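Local coordinates for protein ethylbenzene dehydrogenase alpha-subunit (Aromatoleum aromaticum, PDB 2IVF) that is an alpha-subunit of the molybdopterin oxidoreductase family that holds molybdenum, two pterin guanine dinucleotide-type cofactors and an iron/sulfur cluster, at residues P88-V98 with G667-V678. Residues are numbered along the deposited sequence; the frame is centred on the assembly and turned at random.
Sequences PQGSCKFYVYV and GNPFFTFVDRSV. With SF4 (iron/sulfur cluster), chain K.
Residues 88-98 and 667-678 run side by side in nearly the same direction, their end-to-end lines 22° apart, with Ser91 lying over Thr672 and Val96 over Ser677. The polar grip falls on the cluster-binding loop. Asn668 gives its ND2 to Gly90 O at 2.9 Å in an almost straight bond (173°), which leaves in the plane of the amide; chi1 of -75° sets that amide beside its own backbone N and turned to the loop. Tyr261 and Ser264 bond to its OD1, so the amide is held at both ends. At the next loop residue, Ser91 O accepts the hydroxyl of Thr672 over 2.7 Å from OG1, which comes from well above the carbonyl plane. The same carbonyl oxygen lies in plane at the edge of the Phe670 ring, 3.5 Å from CE1. Thr672 thus splits its work: with OG1 taken by Ser91, its methyl CG2, anti to the backbone N, packs crosswise on Lys93 CB at 3.8 Å, while the lysine amine leads off to Glu765 O and Gln111. Towards the other end Val96 CG1 lies against the hydroxyl and CB of Ser677, and an apolar contact follows where Val98 CG2 slides past Val678 CG1 at 4.0 Å. Strand 94-98 here belongs to one three-stranded antiparallel sheet and strand 670-676 to another. Residues 90-92 and Phe94 line one side of the cluster, and Cys92 SG binds its FE2 at 2.2 Å; Phe670 and Thr672 pack on the loop that carries this cysteine, so the start of strand 670-676 lies behind the iron/sulfur site of this molybdopterin oxidoreductase subunit.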
ATOM      1  N   PRO A  88       9.570   0.980   7.254  1.00 23.71           N
ATOM      2  CA  PRO A  88      10.363   2.171   7.569  1.00 23.77           C
ATOM      3  C   PRO A  88       9.752   3.355   6.857  1.00 22.53           C
ATOM      4  O   PRO A  88       9.260   3.193   5.745  1.00 22.36           O
ATOM      5  CB  PRO A  88      11.723   1.818   7.006  1.00 23.14           C
ATOM      6  CG  PRO A  88      11.828   0.367   7.174  1.00 24.54           C
ATOM      7  CD  PRO A  88      10.435  -0.155   6.859  1.00 23.79           C
ATOM      8  N   GLN A  89       9.725   4.522   7.499  1.00 22.86           N
ATOM      9  CA  GLN A  89       9.041   5.665   6.875  1.00 23.23           C
ATOM     10  C   GLN A  89       9.688   5.946   5.541  1.00 24.12           C
ATOM     11  O   GLN A  89      10.892   6.043   5.472  1.00 25.96           O
ATOM     12  CB  GLN A  89       9.072   6.880   7.794  1.00 22.93           C
ATOM     13  CG  GLN A  89       7.763   7.646   7.847  1.00 26.78           C
ATOM     14  CD  GLN A  89       7.625   8.626   6.717  1.00 27.64           C
ATOM     15  OE1 GLN A  89       8.624   9.076   6.156  1.00 28.04           O
ATOM     16  NE2 GLN A  89       6.371   8.964   6.357  1.00 26.70           N
ATOM     17  N   GLY A  90       8.913   6.053   4.461  1.00 24.16           N
ATOM     18  CA  GLY A  90       9.558   6.114   3.155  1.00 23.41           C
ATOM     19  C   GLY A  90      10.353   7.394   2.964  1.00 23.14           C
ATOM     20  O   GLY A  90      11.385   7.402   2.273  1.00 21.63           O
ATOM     21  N   SER A  91       9.869   8.481   3.566  1.00 24.02           N
ATOM     22  CA  SER A  91      10.479   9.806   3.486  1.00 24.31           C
ATOM     23  C   SER A  91      10.791  10.132   2.058  1.00 23.74           C
ATOM     24  O   SER A  91      11.863  10.671   1.733  1.00 23.41           O
ATOM     25  CB  SER A  91      11.785   9.971   4.306  1.00 25.28           C
ATOM     26  OG  SER A  91      11.486   9.913   5.654  1.00 33.93           O
ATOM     27  N   CYS A  92       9.825   9.813   1.217  1.00 22.02           N
ATOM     28  CA  CYS A  92       9.952  10.000  -0.203  1.00 21.98           C
ATOM     29  C   CYS A  92       9.693  11.418  -0.590  1.00 21.34           C
ATOM     30  O   CYS A  92       8.630  11.928  -0.274  1.00 23.81           O
ATOM     31  CB  CYS A  92       8.915   9.126  -0.888  1.00 20.90           C
ATOM     32  SG  CYS A  92       8.875   7.441  -0.351  1.00 22.68           S
ATOM     33  N   LYS A  93      10.650  12.044  -1.282  1.00 20.62           N
ATOM     34  CA  LYS A  93      10.542  13.407  -1.731  1.00 21.64           C
ATOM     35  C   LYS A  93       9.785  13.463  -3.060  1.00 21.91           C
ATOM     36  O   LYS A  93      10.179  12.789  -4.031  1.00 21.52           O
ATOM     37  CB  LYS A  93      11.914  14.014  -1.916  1.00 20.79           C
ATOM     38  CG  LYS A  93      11.846  15.552  -2.169  1.00 20.64           C
ATOM     39  CD  LYS A  93      13.233  16.226  -2.060  1.00 22.28           C
ATOM     40  CE  LYS A  93      14.160  15.779  -3.200  1.00 23.58           C
ATOM     41  NZ  LYS A  93      15.343  16.666  -3.427  1.00 21.16           N
ATOM     42  N   PHE A  94       8.703  14.225  -3.076  1.00 22.43           N
ATOM     43  CA  PHE A  94       7.910  14.423  -4.282  1.00 23.19           C
ATOM     44  C   PHE A  94       7.900  15.853  -4.743  1.00 22.76           C
ATOM     45  O   PHE A  94       8.000  16.786  -3.953  1.00 21.41           O
ATOM     46  CB  PHE A  94       6.457  14.041  -4.045  1.00 23.70           C
ATOM     47  CG  PHE A  94       6.197  12.557  -4.096  1.00 23.50           C
ATOM     48  CD1 PHE A  94       6.666  11.754  -3.128  1.00 24.23           C
ATOM     49  CD2 PHE A  94       5.509  11.985  -5.158  1.00 22.22           C
ATOM     50  CE1 PHE A  94       6.426  10.411  -3.152  1.00 24.41           C
ATOM     51  CE2 PHE A  94       5.270  10.641  -5.191  1.00 22.34           C
ATOM     52  CZ  PHE A  94       5.745   9.848  -4.186  1.00 23.77           C
ATOM     53  N   TYR A  95       7.702  15.985  -6.037  1.00 21.78           N
ATOM     54  CA  TYR A  95       7.304  17.235  -6.644  1.00 22.33           C
ATOM     55  C   TYR A  95       5.819  17.237  -6.498  1.00 23.23           C
ATOM     56  O   TYR A  95       5.159  16.257  -6.852  1.00 22.96           O
ATOM     57  CB  TYR A  95       7.641  17.246  -8.095  1.00 22.76           C
ATOM     58  CG  TYR A  95       9.094  17.261  -8.391  1.00 21.02           C
ATOM     59  CD1 TYR A  95       9.933  18.266  -7.864  1.00 21.33           C
ATOM     60  CD2 TYR A  95       9.649  16.323  -9.253  1.00 21.30           C
ATOM     61  CE1 TYR A  95      11.278  18.283  -8.154  1.00 22.64           C
ATOM     62  CE2 TYR A  95      10.949  16.384  -9.579  1.00 20.04           C
ATOM     63  CZ  TYR A  95      11.769  17.348  -9.025  1.00 21.78           C
ATOM     64  OH  TYR A  95      13.106  17.360  -9.331  1.00 22.95           O
ATOM     65  N   VAL A  96       5.305  18.309  -5.926  1.00 23.05           N
ATOM     66  CA  VAL A  96       3.865  18.550  -5.808  1.00 23.06           C
ATOM     67  C   VAL A  96       3.485  19.613  -6.808  1.00 22.89           C
ATOM     68  O   VAL A  96       3.984  20.771  -6.752  1.00 22.83           O
ATOM     69  CB  VAL A  96       3.498  18.976  -4.370  1.00 21.81           C
ATOM     70  CG1 VAL A  96       1.937  19.265  -4.236  1.00 23.07           C
ATOM     71  CG2 VAL A  96       3.964  17.844  -3.410  1.00 22.28           C
ATOM     72  N   TYR A  97       2.637  19.232  -7.763  1.00 23.51           N
ATOM     73  CA  TYR A  97       2.314  20.089  -8.920  1.00 22.75           C
ATOM     74  C   TYR A  97       0.991  20.769  -8.678  1.00 23.94           C
ATOM     75  O   TYR A  97      -0.022  20.111  -8.497  1.00 23.83           O
ATOM     76  CB  TYR A  97       2.180  19.287 -10.211  1.00 23.00           C
ATOM     77  CG  TYR A  97       3.415  18.588 -10.659  1.00 21.33           C
ATOM     78  CD1 TYR A  97       3.800  17.387 -10.068  1.00 23.56           C
ATOM     79  CD2 TYR A  97       4.144  19.072 -11.730  1.00 22.65           C
ATOM     80  CE1 TYR A  97       4.892  16.721 -10.485  1.00 22.95           C
ATOM     81  CE2 TYR A  97       5.294  18.393 -12.189  1.00 22.76           C
ATOM     82  CZ  TYR A  97       5.647  17.218 -11.557  1.00 22.60           C
ATOM     83  OH  TYR A  97       6.747  16.532 -11.958  1.00 22.87           O
ATOM     84  N   VAL A  98       1.020  22.093  -8.629  1.00 24.34           N
ATOM     85  CA  VAL A  98      -0.163  22.866  -8.292  1.00 24.32           C
ATOM     86  C   VAL A  98      -0.633  23.546  -9.554  1.00 25.38           C
ATOM     87  O   VAL A  98       0.163  24.107 -10.283  1.00 24.35           O
ATOM     88  CB  VAL A  98       0.153  23.931  -7.229  1.00 25.13           C
ATOM     89  CG1 VAL A  98      -1.051  24.898  -7.032  1.00 23.69           C
ATOM     90  CG2 VAL A  98       0.594  23.280  -5.935  1.00 24.51           C
ATOM     91  N   GLY A 667      16.053   2.739   7.950  1.00 21.03           N
ATOM     92  CA  GLY A 667      15.746   2.077   6.690  1.00 22.40           C
ATOM     93  C   GLY A 667      15.947   2.987   5.499  1.00 22.76           C
ATOM     94  O   GLY A 667      16.691   2.653   4.595  1.00 22.12           O
ATOM     95  N   ASN A 668      15.282   4.154   5.532  1.00 23.40           N
ATOM     96  CA  ASN A 668      15.408   5.181   4.512  1.00 22.47           C
ATOM     97  C   ASN A 668      15.858   6.408   5.297  1.00 22.25           C
ATOM     98  O   ASN A 668      15.027   7.182   5.742  1.00 21.73           O
ATOM     99  CB  ASN A 668      14.087   5.489   3.827  1.00 22.42           C
ATOM    100  CG  ASN A 668      13.636   4.449   2.840  1.00 25.00           C
ATOM    101  OD1 ASN A 668      14.139   3.309   2.771  1.00 23.46           O
ATOM    102  ND2 ASN A 668      12.674   4.861   2.012  1.00 24.73           N
ATOM    103  N   PRO A 669      17.163   6.524   5.535  1.00 23.05           N
ATOM    104  CA  PRO A 669      17.708   7.392   6.582  1.00 23.55           C
ATOM    105  C   PRO A 669      17.929   8.866   6.191  1.00 23.16           C
ATOM    106  O   PRO A 669      19.041   9.419   6.310  1.00 22.55           O
ATOM    107  CB  PRO A 669      19.010   6.701   6.934  1.00 23.87           C
ATOM    108  CG  PRO A 669      19.467   6.112   5.611  1.00 24.03           C
ATOM    109  CD  PRO A 669      18.244   5.786   4.814  1.00 23.97           C
ATOM    110  N   PHE A 670      16.829   9.518   5.833  1.00 23.23           N
ATOM    111  CA  PHE A 670      16.852  10.909   5.368  1.00 22.86           C
ATOM    112  C   PHE A 670      15.561  11.547   5.762  1.00 23.67           C
ATOM    113  O   PHE A 670      14.480  10.899   5.676  1.00 23.24           O
ATOM    114  CB  PHE A 670      17.038  11.028   3.824  1.00 23.38           C
ATOM    115  CG  PHE A 670      16.528   9.852   3.040  1.00 22.94           C
ATOM    116  CD1 PHE A 670      15.213   9.789   2.600  1.00 25.81           C
ATOM    117  CD2 PHE A 670      17.384   8.820   2.696  1.00 22.94           C
ATOM    118  CE1 PHE A 670      14.749   8.689   1.891  1.00 24.19           C
ATOM    119  CE2 PHE A 670      16.948   7.710   1.997  1.00 25.65           C
ATOM    120  CZ  PHE A 670      15.624   7.651   1.552  1.00 24.55           C
ATOM    121  N   PHE A 671      15.655  12.804   6.210  1.00 22.63           N
ATOM    122  CA  PHE A 671      14.469  13.606   6.512  1.00 23.12           C
ATOM    123  C   PHE A 671      14.053  14.354   5.276  1.00 23.04           C
ATOM    124  O   PHE A 671      14.898  14.840   4.512  1.00 21.41           O
ATOM    125  CB  PHE A 671      14.817  14.662   7.550  1.00 24.01           C
ATOM    126  CG  PHE A 671      14.876  14.152   8.930  1.00 22.79           C
ATOM    127  CD1 PHE A 671      15.985  13.472   9.390  1.00 23.39           C
ATOM    128  CD2 PHE A 671      13.807  14.344   9.783  1.00 27.27           C
ATOM    129  CE1 PHE A 671      16.042  13.006  10.701  1.00 24.37           C
ATOM    130  CE2 PHE A 671      13.853  13.887  11.093  1.00 25.49           C
ATOM    131  CZ  PHE A 671      14.982  13.218  11.541  1.00 25.90           C
ATOM    132  N   THR A 672      12.757  14.520   5.110  1.00 23.11           N
ATOM    133  CA  THR A 672      12.232  15.165   3.870  1.00 23.45           C
ATOM    134  C   THR A 672      11.272  16.253   4.277  1.00 23.61           C
ATOM    135  O   THR A 672      10.489  16.127   5.240  1.00 23.95           O
ATOM    136  CB  THR A 672      11.588  14.111   2.940  1.00 23.18           C
ATOM    137  OG1 THR A 672      12.604  13.208   2.481  1.00 25.59           O
ATOM    138  CG2 THR A 672      10.888  14.724   1.720  1.00 22.01           C
ATOM    139  N   PHE A 673      11.398  17.362   3.563  1.00 24.17           N
ATOM    140  CA  PHE A 673      10.589  18.554   3.747  1.00 24.10           C
ATOM    141  C   PHE A 673       9.223  18.455   3.085  1.00 24.21           C
ATOM    142  O   PHE A 673       9.077  17.962   1.960  1.00 25.34           O
ATOM    143  CB  PHE A 673      11.346  19.744   3.169  1.00 24.29           C
ATOM    144  CG  PHE A 673      10.601  21.038   3.219  1.00 23.64           C
ATOM    145  CD1 PHE A 673      10.193  21.567   4.424  1.00 28.28           C
ATOM    146  CD2 PHE A 673      10.336  21.736   2.074  1.00 25.58           C
ATOM    147  CE1 PHE A 673       9.502  22.821   4.480  1.00 27.10           C
ATOM    148  CE2 PHE A 673       9.686  22.973   2.109  1.00 26.17           C
ATOM    149  CZ  PHE A 673       9.269  23.514   3.321  1.00 24.78           C
ATOM    150  N   VAL A 674       8.200  18.908   3.808  1.00 23.41           N
ATOM    151  CA  VAL A 674       6.883  18.949   3.267  1.00 23.55           C
ATOM    152  C   VAL A 674       6.450  20.400   3.325  1.00 23.79           C
ATOM    153  O   VAL A 674       6.276  20.972   4.393  1.00 23.02           O
ATOM    154  CB  VAL A 674       5.887  18.044   4.013  1.00 23.50           C
ATOM    155  CG1 VAL A 674       4.490  18.154   3.354  1.00 21.72           C
ATOM    156  CG2 VAL A 674       6.342  16.570   4.087  1.00 24.41           C
ATOM    157  N   ASP A 675       6.290  20.990   2.152  1.00 24.13           N
ATOM    158  CA  ASP A 675       5.901  22.358   2.064  1.00 24.09           C
ATOM    159  C   ASP A 675       4.393  22.501   2.264  1.00 24.28           C
ATOM    160  O   ASP A 675       3.618  21.551   2.111  1.00 24.32           O
ATOM    161  CB  ASP A 675       6.312  22.962   0.704  1.00 23.92           C
ATOM    162  CG  ASP A 675       6.581  24.464   0.769  1.00 25.36           C
ATOM    163  OD1 ASP A 675       6.300  25.145   1.786  1.00 21.53           O
ATOM    164  OD2 ASP A 675       7.071  24.998  -0.250  1.00 26.08           O
ATOM    165  N   ARG A 676       3.998  23.718   2.572  1.00 24.12           N
ATOM    166  CA  ARG A 676       2.611  24.108   2.440  1.00 24.61           C
ATOM    167  C   ARG A 676       2.405  24.521   0.952  1.00 24.26           C
ATOM    168  O   ARG A 676       2.585  25.666   0.593  1.00 23.73           O
ATOM    169  CB  ARG A 676       2.324  25.226   3.428  1.00 23.98           C
ATOM    170  CG  ARG A 676       0.865  25.655   3.522  1.00 25.30           C
ATOM    171  CD  ARG A 676       0.742  26.789   4.527  1.00 27.46           C
ATOM    172  NE  ARG A 676      -0.628  27.188   4.816  1.00 29.68           N
ATOM    173  CZ  ARG A 676      -1.312  28.140   4.163  1.00 30.84           C
ATOM    174  NH1 ARG A 676      -0.788  28.784   3.127  1.00 30.97           N
ATOM    175  NH2 ARG A 676      -2.537  28.433   4.539  1.00 30.76           N
ATOM    176  N   SER A 677       2.034  23.572   0.105  1.00 24.06           N
ATOM    177  CA  SER A 677       1.846  23.811  -1.333  1.00 24.88           C
ATOM    178  C   SER A 677       0.581  24.588  -1.609  1.00 23.78           C
ATOM    179  O   SER A 677       0.573  25.452  -2.453  1.00 23.71           O
ATOM    180  CB  SER A 677       1.808  22.496  -2.119  1.00 25.50           C
ATOM    181  OG  SER A 677       3.066  21.875  -2.137  1.00 27.11           O
ATOM    182  N   VAL A 678      -0.452  24.318  -0.830  1.00 23.59           N
ATOM    183  CA  VAL A 678      -1.756  24.962  -0.962  1.00 24.70           C
ATOM    184  C   VAL A 678      -2.305  25.166   0.439  1.00 24.03           C
ATOM    185  O   VAL A 678      -1.874  24.464   1.366  1.00 25.66           O
ATOM    186  CB  VAL A 678      -2.731  24.063  -1.747  1.00 24.04           C
ATOM    187  CG1 VAL A 678      -2.276  23.887  -3.213  1.00 23.64           C
ATOM    188  CG2 VAL A 678      -2.854  22.730  -1.039  1.00 24.84           C
TER
HETATM  189 FE1  SF4 K1984       4.379   6.045   0.130  1.00 26.13          FE
HETATM  190 FE2  SF4 K1984       6.807   7.223   0.431  1.00 25.31          FE
HETATM  191 FE3  SF4 K1984       4.601   8.645   0.891  1.00 24.94          FE
HETATM  192 FE4  SF4 K1984       5.314   6.636   2.620  1.00 25.16          FE
HETATM  193  S1  SF4 K1984       6.418   8.586   2.306  1.00 26.63           S
HETATM  194  S2  SF4 K1984       3.178   7.089   1.740  1.00 23.36           S
HETATM  195  S3  SF4 K1984       6.255   5.173   1.135  1.00 24.81           S
HETATM  196  S4  SF4 K1984       5.241   7.780  -1.145  1.00 26.13           S
HETATM  197  O   HOH W   1      13.102   5.823   7.055  1.00 13.31           O